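Local coordinates for globin (Bacillus anthracis, PDB 5V3U), which is a group II truncated hemoglobin that probably binds oxygen and other small ligands at its heme, here holding cyanide, at residues I20-F25 against E45-Q50; S30-L35 against A87-S92; E81-R86 against T125-G130. The protein carries 1 engineered substitution. All blocks are in the same frame, centred on the assembly; numbering follows the deposited sequence.

Contact 1 (I20-F25 against E45-Q50); sequences ILVDTF and ETARKQ. With HEM (protoporphyrin IX containing Fe), chain C.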
loop_
_atom_site.group_PDB
_atom_site.type_symbol
_atom_site.label_atom_id
_atom_site.label_comp_id
_atom_site.label_asym_id
_atom_site.label_seq_id
_atom_site.Cartn_x
_atom_site.Cartn_y
_atom_site.Cartn_z
ATOM N N ILE A 20 1.063 17.436 14.332
ATOM C CA ILE A 20 2.360 17.302 14.990
ATOM C C ILE A 20 2.722 15.834 15.173
ATOM O O ILE A 20 3.852 15.420 14.894
ATOM C CB ILE A 20 2.356 18.039 16.349
ATOM C CG1 ILE A 20 2.120 19.536 16.189
ATOM C CG2 ILE A 20 3.666 17.830 17.060
ATOM C CD1 ILE A 20 2.192 20.315 17.523
ATOM N N LEU A 21 1.787 15.035 15.691
ATOM C CA LEU A 21 2.075 13.629 15.957
ATOM C C LEU A 21 2.480 12.907 14.676
ATOM O O LEU A 21 3.501 12.208 14.642
ATOM C CB LEU A 21 0.862 12.965 16.599
ATOM C CG LEU A 21 0.798 11.450 16.742
ATOM C CD1 LEU A 21 1.603 10.972 17.914
ATOM C CD2 LEU A 21 -0.654 11.044 16.917
ATOM N N VAL A 22 1.727 13.127 13.596
ATOM C CA VAL A 22 1.995 12.451 12.336
ATOM C C VAL A 22 3.329 12.900 11.748
ATOM O O VAL A 22 4.103 12.074 11.242
ATOM C CB VAL A 22 0.819 12.671 11.366
ATOM C CG1 VAL A 22 1.178 12.234 9.940
ATOM C CG2 VAL A 22 -0.368 11.890 11.850
ATOM N N ASP A 23 3.642 14.199 11.818
ATOM C CA ASP A 23 4.961 14.645 11.365
ATOM C C ASP A 23 6.075 13.998 12.187
ATOM O O ASP A 23 7.063 13.510 11.635
ATOM C CB ASP A 23 5.068 16.176 11.408
ATOM C CG ASP A 23 4.324 16.852 10.251
ATOM O OD1 ASP A 23 4.002 16.156 9.264
ATOM O OD2 ASP A 23 4.057 18.074 10.323
ATOM N N THR A 24 5.942 13.992 13.517
ATOM C CA THR A 24 6.966 13.363 14.355
ATOM C C THR A 24 7.039 11.870 14.083
ATOM O O THR A 24 8.118 11.265 14.130
ATOM C CB THR A 24 6.647 13.614 15.832
ATOM O OG1 THR A 24 6.444 15.017 16.035
ATOM C CG2 THR A 24 7.755 13.119 16.746
ATOM N N PHE A 25 5.883 11.262 13.822
ATOM C CA PHE A 25 5.807 9.833 13.552
ATOM C C PHE A 25 6.685 9.447 12.361
ATOM O O PHE A 25 7.494 8.517 12.449
ATOM C CB PHE A 25 4.338 9.470 13.322
ATOM C CG PHE A 25 4.112 8.093 12.786
ATOM C CD1 PHE A 25 4.528 6.974 13.501
ATOM C CD2 PHE A 25 3.427 7.917 11.581
ATOM C CE1 PHE A 25 4.293 5.709 13.014
ATOM C CE2 PHE A 25 3.180 6.641 11.077
ATOM C CZ PHE A 25 3.616 5.536 11.794
ATOM N N GLU A 45 3.710 13.588 1.129
ATOM C CA GLU A 45 2.371 13.190 0.709
ATOM C C GLU A 45 1.853 12.012 1.525
ATOM O O GLU A 45 0.642 11.917 1.772
ATOM C CB GLU A 45 2.375 12.871 -0.790
ATOM C CG GLU A 45 1.060 12.337 -1.364
ATOM C CD GLU A 45 -0.071 13.359 -1.377
ATOM O OE1 GLU A 45 0.142 14.534 -0.992
ATOM O OE2 GLU A 45 -1.187 12.970 -1.781
ATOM N N THR A 46 2.747 11.118 1.965
ATOM C CA THR A 46 2.327 10.056 2.877
ATOM C C THR A 46 1.820 10.632 4.199
ATOM O O THR A 46 0.802 10.181 4.730
ATOM C CB THR A 46 3.478 9.080 3.129
ATOM O OG1 THR A 46 3.966 8.576 1.881
ATOM C CG2 THR A 46 3.007 7.916 3.995
ATOM N N ALA A 47 2.512 11.638 4.743
ATOM C CA ALA A 47 2.062 12.246 5.992
ATOM C C ALA A 47 0.768 13.034 5.808
ATOM O O ALA A 47 -0.055 13.090 6.728
ATOM C CB ALA A 47 3.157 13.141 6.565
ATOM N N ARG A 48 0.569 13.641 4.635
ATOM C CA ARG A 48 -0.680 14.347 4.380
ATOM C C ARG A 48 -1.857 13.383 4.403
ATOM O O ARG A 48 -2.877 13.642 5.057
ATOM C CB ARG A 48 -0.607 15.079 3.045
ATOM C CG ARG A 48 -1.832 15.945 2.760
ATOM C CD ARG A 48 -1.843 16.488 1.331
ATOM N NE ARG A 48 -2.318 15.505 0.359
ATOM C CZ ARG A 48 -3.585 15.379 -0.029
ATOM N NH1 ARG A 48 -3.919 14.459 -0.927
ATOM N NH2 ARG A 48 -4.521 16.172 0.480
ATOM N N LYS A 49 -1.731 12.258 3.697
ATOM C CA LYS A 49 -2.797 11.262 3.707
ATOM C C LYS A 49 -3.011 10.701 5.105
ATOM O O LYS A 49 -4.144 10.399 5.493
ATOM C CB LYS A 49 -2.482 10.124 2.731
ATOM C CG LYS A 49 -2.359 10.523 1.263
ATOM C CD LYS A 49 -1.933 9.322 0.423
ATOM C CE LYS A 49 -1.596 9.691 -1.018
ATOM N NZ LYS A 49 -0.652 8.684 -1.594
ATOM N N GLN A 50 -1.934 10.538 5.874
ATOM C CA GLN A 50 -2.091 9.964 7.206
ATOM C C GLN A 50 -2.786 10.934 8.155
ATOM O O GLN A 50 -3.570 10.512 9.014
ATOM C CB GLN A 50 -0.741 9.553 7.779
ATOM C CG GLN A 50 -0.863 8.906 9.148
ATOM C CD GLN A 50 -1.418 7.501 9.058
ATOM O OE1 GLN A 50 -2.586 7.239 9.325
ATOM N NE2 GLN A 50 -0.569 6.588 8.675
HETATM C CHA HEM C . 0.513 3.821 3.203
HETATM C CHB HEM C . 3.749 0.842 5.241
HETATM C CHC HEM C . 0.542 0.061 8.860
HETATM C CHD HEM C . -2.260 3.725 7.218
HETATM C C1A HEM C . 1.646 3.084 3.405
HETATM C C2A HEM C . 2.771 2.961 2.490
HETATM C C3A HEM C . 3.653 2.133 3.056
HETATM C C4A HEM C . 3.129 1.704 4.346
HETATM C CMA HEM C . 5.004 1.701 2.448
HETATM C CAA HEM C . 2.936 3.651 1.112
HETATM C CBA HEM C . 2.847 5.170 1.263
HETATM C CGA HEM C . 2.527 5.863 -0.043
HETATM O O1A HEM C . 2.613 5.230 -1.131
HETATM O O2A HEM C . 2.180 7.073 0.005
HETATM C C1B HEM C . 3.144 0.359 6.390
HETATM C C2B HEM C . 3.697 -0.638 7.279
HETATM C C3B HEM C . 2.806 -0.867 8.246
HETATM C C4B HEM C . 1.665 -0.001 8.052
HETATM C CMB HEM C . 5.074 -1.339 7.116
HETATM C CAB HEM C . 3.009 -1.854 9.412
HETATM C CBB HEM C . 1.970 -2.326 10.112
HETATM C C1C HEM C . -0.392 1.073 8.803
HETATM C C2C HEM C . -1.295 1.452 9.872
HETATM C C3C HEM C . -2.047 2.459 9.425
HETATM C C4C HEM C . -1.682 2.767 8.050
HETATM C CMC HEM C . -1.396 0.866 11.308
HETATM C CAC HEM C . -3.128 3.132 10.291
HETATM C CBC HEM C . -3.414 4.412 10.067
HETATM C C1D HEM C . -1.768 4.025 5.954
HETATM C C2D HEM C . -2.367 4.932 4.983
HETATM C C3D HEM C . -1.595 4.938 3.887
HETATM C C4D HEM C . -0.484 4.043 4.119
HETATM C CMD HEM C . -3.661 5.749 5.186
HETATM C CAD HEM C . -1.784 5.742 2.582
HETATM C CBD HEM C . -2.911 5.177 1.728
HETATM C CGD HEM C . -3.022 5.986 0.459
HETATM O O1D HEM C . -1.981 6.212 -0.219
HETATM O O2D HEM C . -4.161 6.404 0.121
HETATM N NA HEM C . 1.892 2.304 4.516
HETATM N NB HEM C . 1.902 0.727 6.897
HETATM N NC HEM C . -0.654 1.890 7.706
HETATM N ND HEM C . -0.612 3.498 5.384
HETATM FE FE HEM C . 0.733 2.212 6.128
#

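Contact 2 (S30-L35 against A87-S92); sequences SKHPDL and AEALLS. Engineered in segment 87-92: L90 (natural residue Trp). With HEM (protoporphyrin IX containing Fe), chain C.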
loop_
_atom_site.group_PDB
_atom_site.type_symbol
_atom_site.label_atom_id
_atom_site.label_comp_id
_atom_site.label_asym_id
_atom_site.label_seq_id
_atom_site.Cartn_x
_atom_site.Cartn_y
_atom_site.Cartn_z
ATOM N N SER A 30 11.250 7.584 8.950
ATOM C CA SER A 30 12.314 7.788 7.980
ATOM C C SER A 30 13.693 7.461 8.549
ATOM O O SER A 30 14.633 7.271 7.777
ATOM C CB SER A 30 12.283 9.226 7.450
ATOM O OG SER A 30 12.605 10.172 8.463
ATOM N N LYS A 31 13.834 7.368 9.872
ATOM C CA LYS A 31 15.107 7.055 10.509
ATOM C C LYS A 31 15.157 5.638 11.070
ATOM O O LYS A 31 16.102 5.312 11.801
ATOM C CB LYS A 31 15.413 8.061 11.628
ATOM C CG LYS A 31 15.558 9.511 11.174
ATOM C CD LYS A 31 15.670 10.488 12.365
ATOM C CE LYS A 31 15.843 11.935 11.890
ATOM N NZ LYS A 31 15.946 12.937 13.006
ATOM N N HIS A 32 14.174 4.786 10.753
ATOM C CA HIS A 32 14.134 3.426 11.283
ATOM C C HIS A 32 14.547 2.438 10.200
ATOM O O HIS A 32 13.830 2.306 9.193
ATOM C CB HIS A 32 12.741 3.097 11.799
ATOM C CG HIS A 32 12.694 1.911 12.713
ATOM N ND1 HIS A 32 13.229 0.685 12.373
ATOM C CD2 HIS A 32 12.171 1.762 13.955
ATOM C CE1 HIS A 32 13.030 -0.168 13.365
ATOM N NE2 HIS A 32 12.395 0.461 14.339
ATOM N N PRO A 33 15.658 1.708 10.364
ATOM C CA PRO A 33 16.184 0.892 9.249
ATOM C C PRO A 33 15.226 -0.191 8.747
ATOM O O PRO A 33 15.304 -0.585 7.574
ATOM C CB PRO A 33 17.462 0.279 9.842
ATOM C CG PRO A 33 17.737 1.058 11.092
ATOM C CD PRO A 33 16.439 1.531 11.600
ATOM N N ASP A 34 14.324 -0.681 9.603
ATOM C CA ASP A 34 13.274 -1.603 9.180
ATOM C C ASP A 34 12.176 -0.935 8.369
ATOM O O ASP A 34 11.349 -1.649 7.800
ATOM C CB ASP A 34 12.635 -2.285 10.391
ATOM C CG ASP A 34 13.602 -3.185 11.125
ATOM O OD1 ASP A 34 14.367 -3.889 10.435
ATOM O OD2 ASP A 34 13.602 -3.188 12.380
ATOM N N LEU A 35 12.138 0.389 8.293
ATOM C CA LEU A 35 10.997 1.064 7.678
ATOM C C LEU A 35 11.372 2.015 6.558
ATOM O O LEU A 35 10.611 2.158 5.603
ATOM C CB LEU A 35 10.204 1.837 8.745
ATOM C CG LEU A 35 9.670 0.951 9.862
ATOM C CD1 LEU A 35 8.914 1.800 10.862
ATOM C CD2 LEU A 35 8.802 -0.180 9.280
ATOM N N ALA A 87 5.688 -4.332 11.564
ATOM C CA ALA A 87 4.538 -3.821 12.304
ATOM C C ALA A 87 4.954 -3.324 13.684
ATOM O O ALA A 87 4.543 -2.235 14.110
ATOM C CB ALA A 87 3.449 -4.888 12.423
ATOM N N GLU A 88 5.766 -4.106 14.408
ATOM C CA GLU A 88 6.135 -3.668 15.750
ATOM C C GLU A 88 7.077 -2.468 15.700
ATOM O O GLU A 88 7.051 -1.625 16.604
ATOM C CB GLU A 88 6.731 -4.816 16.567
ATOM C CG GLU A 88 7.930 -5.491 15.942
ATOM C CD GLU A 88 8.920 -6.038 16.970
ATOM O OE1 GLU A 88 8.654 -5.925 18.188
ATOM O OE2 GLU A 88 9.971 -6.580 16.553
ATOM N N ALA A 89 7.855 -2.335 14.623
ATOM C CA ALA A 89 8.699 -1.156 14.441
ATOM C C ALA A 89 7.862 0.087 14.136
ATOM O O ALA A 89 8.081 1.160 14.715
ATOM C CB ALA A 89 9.706 -1.416 13.321
ATOM N N LEU A 90 6.924 -0.032 13.199
ATOM C CA LEU A 90 5.984 1.048 12.938
ATOM C C LEU A 90 5.324 1.519 14.234
ATOM O O LEU A 90 5.326 2.717 14.552
ATOM C CB LEU A 90 4.947 0.550 11.928
ATOM C CG LEU A 90 3.949 1.418 11.162
ATOM C CD1 LEU A 90 2.829 1.891 12.071
ATOM C CD2 LEU A 90 4.681 2.557 10.502
ATOM N N LEU A 91 4.768 0.576 15.009
ATOM C CA LEU A 91 4.109 0.928 16.263
ATOM C C LEU A 91 5.078 1.589 17.229
ATOM O O LEU A 91 4.721 2.536 17.936
ATOM C CB LEU A 91 3.498 -0.311 16.906
ATOM C CG LEU A 91 2.284 -0.864 16.176
ATOM C CD1 LEU A 91 1.713 -2.068 16.894
ATOM C CD2 LEU A 91 1.274 0.246 16.103
ATOM N N SER A 92 6.309 1.107 17.268
ATOM C CA SER A 92 7.310 1.733 18.116
ATOM C C SER A 92 7.556 3.181 17.710
ATOM O O SER A 92 7.780 4.039 18.570
ATOM C CB SER A 92 8.611 0.931 18.058
ATOM O OG SER A 92 9.625 1.654 18.734
HETATM C CHA HEM C . 0.513 3.821 3.203
HETATM C CHB HEM C . 3.749 0.842 5.241
HETATM C CHC HEM C . 0.542 0.061 8.860
HETATM C CHD HEM C . -2.260 3.725 7.218
HETATM C C1A HEM C . 1.646 3.084 3.405
HETATM C C2A HEM C . 2.771 2.961 2.490
HETATM C C3A HEM C . 3.653 2.133 3.056
HETATM C C4A HEM C . 3.129 1.704 4.346
HETATM C CMA HEM C . 5.004 1.701 2.448
HETATM C CAA HEM C . 2.936 3.651 1.112
HETATM C CBA HEM C . 2.847 5.170 1.263
HETATM C CGA HEM C . 2.527 5.863 -0.043
HETATM O O1A HEM C . 2.613 5.230 -1.131
HETATM O O2A HEM C . 2.180 7.073 0.005
HETATM C C1B HEM C . 3.144 0.359 6.390
HETATM C C2B HEM C . 3.697 -0.638 7.279
HETATM C C3B HEM C . 2.806 -0.867 8.246
HETATM C C4B HEM C . 1.665 -0.001 8.052
HETATM C CMB HEM C . 5.074 -1.339 7.116
HETATM C CAB HEM C . 3.009 -1.854 9.412
HETATM C CBB HEM C . 1.970 -2.326 10.112
HETATM C C1C HEM C . -0.392 1.073 8.803
HETATM C C2C HEM C . -1.295 1.452 9.872
HETATM C C3C HEM C . -2.047 2.459 9.425
HETATM C C4C HEM C . -1.682 2.767 8.050
HETATM C CMC HEM C . -1.396 0.866 11.308
HETATM C CAC HEM C . -3.128 3.132 10.291
HETATM C CBC HEM C . -3.414 4.412 10.067
HETATM C C1D HEM C . -1.768 4.025 5.954
HETATM C C2D HEM C . -2.367 4.932 4.983
HETATM C C3D HEM C . -1.595 4.938 3.887
HETATM C C4D HEM C . -0.484 4.043 4.119
HETATM C CMD HEM C . -3.661 5.749 5.186
HETATM C CAD HEM C . -1.784 5.742 2.582
HETATM C CBD HEM C . -2.911 5.177 1.728
HETATM C CGD HEM C . -3.022 5.986 0.459
HETATM O O1D HEM C . -1.981 6.212 -0.219
HETATM O O2D HEM C . -4.161 6.404 0.121
HETATM N NA HEM C . 1.892 2.304 4.516
HETATM N NB HEM C . 1.902 0.727 6.897
HETATM N NC HEM C . -0.654 1.890 7.706
HETATM N ND HEM C . -0.612 3.498 5.384
HETATM FE FE HEM C . 0.733 2.212 6.128
#

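Contact 3 (E81-R86 against T125-G130); sequences EITPKR and TPNETG. With HEM (protoporphyrin IX containing Fe), chain C.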
loop_
_atom_site.group_PDB
_atom_site.type_symbol
_atom_site.label_atom_id
_atom_site.label_comp_id
_atom_site.label_asym_id
_atom_site.label_seq_id
_atom_site.Cartn_x
_atom_site.Cartn_y
_atom_site.Cartn_z
ATOM N N GLU A 81 6.142 -5.137 1.714
ATOM C CA GLU A 81 6.622 -6.224 2.564
ATOM C C GLU A 81 6.402 -5.796 4.010
ATOM O O GLU A 81 7.230 -5.111 4.614
ATOM C CB GLU A 81 8.085 -6.540 2.265
ATOM C CG GLU A 81 8.581 -7.827 2.925
ATOM C CD GLU A 81 9.952 -8.288 2.423
ATOM O OE1 GLU A 81 10.962 -7.587 2.697
ATOM O OE2 GLU A 81 10.005 -9.356 1.756
ATOM N N ILE A 82 5.261 -6.196 4.568
ATOM C CA ILE A 82 4.889 -5.851 5.938
ATOM C C ILE A 82 4.972 -7.120 6.780
ATOM O O ILE A 82 4.049 -7.944 6.795
ATOM C CB ILE A 82 3.500 -5.216 6.025
ATOM C CG1 ILE A 82 3.443 -3.938 5.170
ATOM C CG2 ILE A 82 3.174 -4.926 7.488
ATOM C CD1 ILE A 82 2.219 -3.085 5.387
ATOM N N THR A 83 6.083 -7.274 7.478
ATOM C CA THR A 83 6.306 -8.385 8.391
ATOM C C THR A 83 5.811 -8.004 9.771
ATOM O O THR A 83 5.506 -6.839 10.033
ATOM C CB THR A 83 7.791 -8.733 8.428
ATOM O OG1 THR A 83 8.534 -7.601 8.899
ATOM C CG2 THR A 83 8.280 -9.091 7.047
ATOM N N PRO A 84 5.682 -8.979 10.676
ATOM C CA PRO A 84 5.429 -8.620 12.077
ATOM C C PRO A 84 6.495 -7.702 12.636
ATOM O O PRO A 84 6.171 -6.733 13.339
ATOM C CB PRO A 84 5.416 -9.979 12.783
ATOM C CG PRO A 84 4.970 -10.915 11.747
ATOM C CD PRO A 84 5.597 -10.432 10.467
ATOM N N LYS A 85 7.766 -7.978 12.323
ATOM C CA LYS A 85 8.843 -7.125 12.800
ATOM C C LYS A 85 8.653 -5.690 12.331
ATOM O O LYS A 85 8.927 -4.746 13.077
ATOM C CB LYS A 85 10.200 -7.664 12.339
ATOM C CG LYS A 85 11.385 -6.822 12.810
ATOM C CD LYS A 85 12.664 -7.083 12.010
ATOM C CE LYS A 85 13.601 -8.071 12.713
ATOM N NZ LYS A 85 13.226 -9.508 12.492
ATOM N N ARG A 86 8.185 -5.497 11.105
ATOM C CA ARG A 86 7.960 -4.131 10.663
ATOM C C ARG A 86 6.713 -3.525 11.291
ATOM O O ARG A 86 6.696 -2.320 11.576
ATOM C CB ARG A 86 7.901 -4.074 9.142
ATOM C CG ARG A 86 9.280 -4.114 8.541
ATOM C CD ARG A 86 9.254 -4.444 7.074
ATOM N NE ARG A 86 10.526 -4.085 6.454
ATOM C CZ ARG A 86 10.985 -4.595 5.320
ATOM N NH1 ARG A 86 10.285 -5.516 4.659
ATOM N NH2 ARG A 86 12.152 -4.177 4.852
ATOM N N THR A 125 3.435 -10.775 5.303
ATOM C CA THR A 125 4.679 -11.487 5.078
ATOM C C THR A 125 5.062 -12.176 6.384
ATOM O O THR A 125 5.104 -11.515 7.438
ATOM C CB THR A 125 5.792 -10.521 4.640
ATOM O OG1 THR A 125 5.300 -9.653 3.613
ATOM C CG2 THR A 125 7.035 -11.276 4.139
ATOM N N PRO A 126 5.388 -13.469 6.362
ATOM C CA PRO A 126 5.900 -14.122 7.578
ATOM C C PRO A 126 7.197 -13.472 8.042
ATOM O O PRO A 126 7.824 -12.690 7.327
ATOM C CB PRO A 126 6.125 -15.572 7.148
ATOM C CG PRO A 126 6.277 -15.510 5.656
ATOM C CD PRO A 126 5.480 -14.332 5.173
ATOM N N ASN A 127 7.606 -13.798 9.264
ATOM C CA ASN A 127 8.818 -13.174 9.772
ATOM C C ASN A 127 10.069 -13.900 9.284
ATOM O O ASN A 127 10.014 -15.012 8.742
ATOM C CB ASN A 127 8.809 -13.126 11.290
ATOM C CG ASN A 127 9.005 -11.715 11.817
ATOM O OD1 ASN A 127 9.671 -10.883 11.183
ATOM N ND2 ASN A 127 8.420 -11.436 12.972
ATOM N N GLU A 128 11.215 -13.247 9.476
ATOM C CA GLU A 128 12.478 -13.883 9.135
ATOM C C GLU A 128 12.858 -14.905 10.203
ATOM O O GLU A 128 12.347 -14.888 11.325
ATOM C CB GLU A 128 13.592 -12.844 8.950
ATOM C CG GLU A 128 13.796 -11.888 10.114
ATOM C CD GLU A 128 15.266 -11.546 10.332
ATOM O OE1 GLU A 128 16.134 -12.392 10.012
ATOM O OE2 GLU A 128 15.556 -10.433 10.832
ATOM N N THR A 129 13.750 -15.820 9.832
ATOM C CA THR A 129 14.156 -16.866 10.764
ATOM C C THR A 129 14.681 -16.222 12.045
ATOM O O THR A 129 15.346 -15.183 12.005
ATOM C CB THR A 129 15.198 -17.791 10.106
ATOM O OG1 THR A 129 15.833 -18.616 11.094
ATOM C CG2 THR A 129 16.232 -16.985 9.328
ATOM N N GLY A 130 14.306 -16.797 13.192
ATOM C CA GLY A 130 14.533 -16.163 14.479
ATOM C C GLY A 130 13.272 -15.667 15.162
ATOM O O GLY A 130 13.342 -15.230 16.321
HETATM C CHA HEM C . 0.513 3.821 3.203
HETATM C CHB HEM C . 3.749 0.842 5.241
HETATM C CHC HEM C . 0.542 0.061 8.860
HETATM C CHD HEM C . -2.260 3.725 7.218
HETATM C C1A HEM C . 1.646 3.084 3.405
HETATM C C2A HEM C . 2.771 2.961 2.490
HETATM C C3A HEM C . 3.653 2.133 3.056
HETATM C C4A HEM C . 3.129 1.704 4.346
HETATM C CMA HEM C . 5.004 1.701 2.448
HETATM C CAA HEM C . 2.936 3.651 1.112
HETATM C CBA HEM C . 2.847 5.170 1.263
HETATM C CGA HEM C . 2.527 5.863 -0.043
HETATM O O1A HEM C . 2.613 5.230 -1.131
HETATM O O2A HEM C . 2.180 7.073 0.005
HETATM C C1B HEM C . 3.144 0.359 6.390
HETATM C C2B HEM C . 3.697 -0.638 7.279
HETATM C C3B HEM C . 2.806 -0.867 8.246
HETATM C C4B HEM C . 1.665 -0.001 8.052
HETATM C CMB HEM C . 5.074 -1.339 7.116
HETATM C CAB HEM C . 3.009 -1.854 9.412
HETATM C CBB HEM C . 1.970 -2.326 10.112
HETATM C C1C HEM C . -0.392 1.073 8.803
HETATM C C2C HEM C . -1.295 1.452 9.872
HETATM C C3C HEM C . -2.047 2.459 9.425
HETATM C C4C HEM C . -1.682 2.767 8.050
HETATM C CMC HEM C . -1.396 0.866 11.308
HETATM C CAC HEM C . -3.128 3.132 10.291
HETATM C CBC HEM C . -3.414 4.412 10.067
HETATM C C1D HEM C . -1.768 4.025 5.954
HETATM C C2D HEM C . -2.367 4.932 4.983
HETATM C C3D HEM C . -1.595 4.938 3.887
HETATM C C4D HEM C . -0.484 4.043 4.119
HETATM C CMD HEM C . -3.661 5.749 5.186
HETATM C CAD HEM C . -1.784 5.742 2.582
HETATM C CBD HEM C . -2.911 5.177 1.728
HETATM C CGD HEM C . -3.022 5.986 0.459
HETATM O O1D HEM C . -1.981 6.212 -0.219
HETATM O O2D HEM C . -4.161 6.404 0.121
HETATM N NA HEM C . 1.892 2.304 4.516
HETATM N NB HEM C . 1.902 0.727 6.897
HETATM N NC HEM C . -0.654 1.890 7.706
HETATM N ND HEM C . -0.612 3.498 5.384
HETATM FE FE HEM C . 0.733 2.212 6.128
HETATM O O HOH W 1 7.183 -9.831 0.751
#

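Contact 1 (I20-F25 against E45-Q50)
V22 and A47 bring the two backbones closest, their CA atoms 6.3 Å apart, where the helical segments 20-25 and 45-50 run roughly antiparallel with 144° between their directions and axes 9.6 Å apart at closest approach. The A47 methyl meets V22 CG1 at 4.0 Å, and the same CG1 lies 3.5 Å from A47 O, so the valine packs on main chain as well as side chain. V22 puts CG1 anti to its backbone N (chi1 168°), with CG2 beside that nitrogen, and both branches lie against the aliphatic stem of Q50. CG1 rests on CB, at 3.9 Å, and on CG of the glutamine, while CG2 touches Q50 CG alone. The remaining contacts are marginal: the carboxylate of D23 brushes the A47 methyl, but its charge is paired with K51.

Beyond CG the glutamine bends at chi2 (74°), carrying its amide away from V22 and over the edge of the heme, with NE2 3.6 Å from HEM CHD. NE2 is hydrogen-bonded to Y26 OH, and both residues belong to the cyanide pocket. One turn earlier T46 OG1 donates to HEM O2A at 3.0 Å; K49, next to Q50, sends NZ to HEM O1D of the other propionate.

The pair is the B/E helix couple of the 2-on-2 globin fold: helix 14-30 packs on helix 44-57 chiefly through V22, which also touches K51 and L54, and its L21 and F25 turn to helix 84-101.

Contact 2 (S30-L35 against A87-S92)
A89 sets its methyl over one face of the H32 ring, and that CH-pi contact, together with the packing of L35, joins the loop after helix 14-30 to helix 84-101. The histidine is worth following outward. CB leaves the loop toward the helix, and CG lies anti to the backbone N (chi1 -163°), which swings the ring across to the alanine. Next, ND1 turns back to its own loop and accepts from D34 N at 3.3 Å, the donor lying almost in the ring plane. CD2, on the other branch, is 4.1 Å from A89 CB; CE1, next after ND1, comes to 3.6 Å from that methyl, and NE2 at the tip reaches 3.4 Å, so A89 CB sits over the far end of the imidazole. The loop that presents this ring is a type I beta turn, closed by L35 N to H32 O at 2.7 Å, with S36 OG also bonded to that carbonyl.

L35 packs beside it, on the A89-L90 step. Its CD1 lies against the main chain there, 3.6 Å from L90 N. L90, an engineered residue in place of tryptophan, directs its side chain to the heme instead, where CG is 3.8 Å from HEM CAB and F25 packs beside it.

The chemistry across the contact is therefore apolar. H32 ND1, the D34 and L35 amides and the H32 carbonyl are bonded within the loop, while D34 O turns to R86 of the helix. Because ND1 is used as an acceptor, a neutral H32 would probably carry its proton on NE2.

Contact 3 (E81-R86 against T125-G130)
T83 and T125 pack methyl to side chain, T83 CG2 lying 3.7 Å from T125 CB, while the T83 CA hydrogen points to T125 O. The conformation of T83 serves two ends. With chi1 61°, OG1 sits between backbone N and carbonyl carbon and accepts from R86 N at 3.1 Å as the N-cap of helix 84-101; CG2 is left to face T125. The backbones add a weak bond from T125 N to I82 O.

The N127 side chain lies antiparallel alongside the P84 ring, ND2 3.3 Å from P84 CB, and its OD1 reaches K85 CB at 3.5 Å. K85 starts out anti to its backbone N, then bends at chi3 and chi4, bringing NZ to E128 OE2 in a 3.0 Å salt bridge on the anti side of the carboxylate. E81, extended, places OE1 2.9 Å from R86 NH1, and a water bonded to E81 OE2 reaches T125 OG1 by a weak bond.

I82 points away from the tail onto the heme. The contact thus ties the start of helix 84-101 to the chain leaving helix 105-122, with P84 on V123, while M72 and R74 of the second subunit pack on T125 and E81.

Overall arrangement
Heme is common to all three contacts. Contact 1 meets its distal side and both propionates, whereas in contacts 2 and 3 L90 and I82 pack against opposite faces of the vinyl-bearing pyrrole B, L90 on the distal side. Contacts 1 and 2 have centres 14 Å apart and touch where F25 CZ lies 3.4 Å from L90 CD2; Q50 and L90 both come within about 4 Å of the cyanide, against about 7 Å for I82. Contacts 2 and 3 follow one another on helix 84-101, centres 12 Å apart, and are joined by a probable hydrogen bond from R86 NE to D34 O (2.9 Å). Contacts 1 and 3 do not touch, their centres being 24 Å apart.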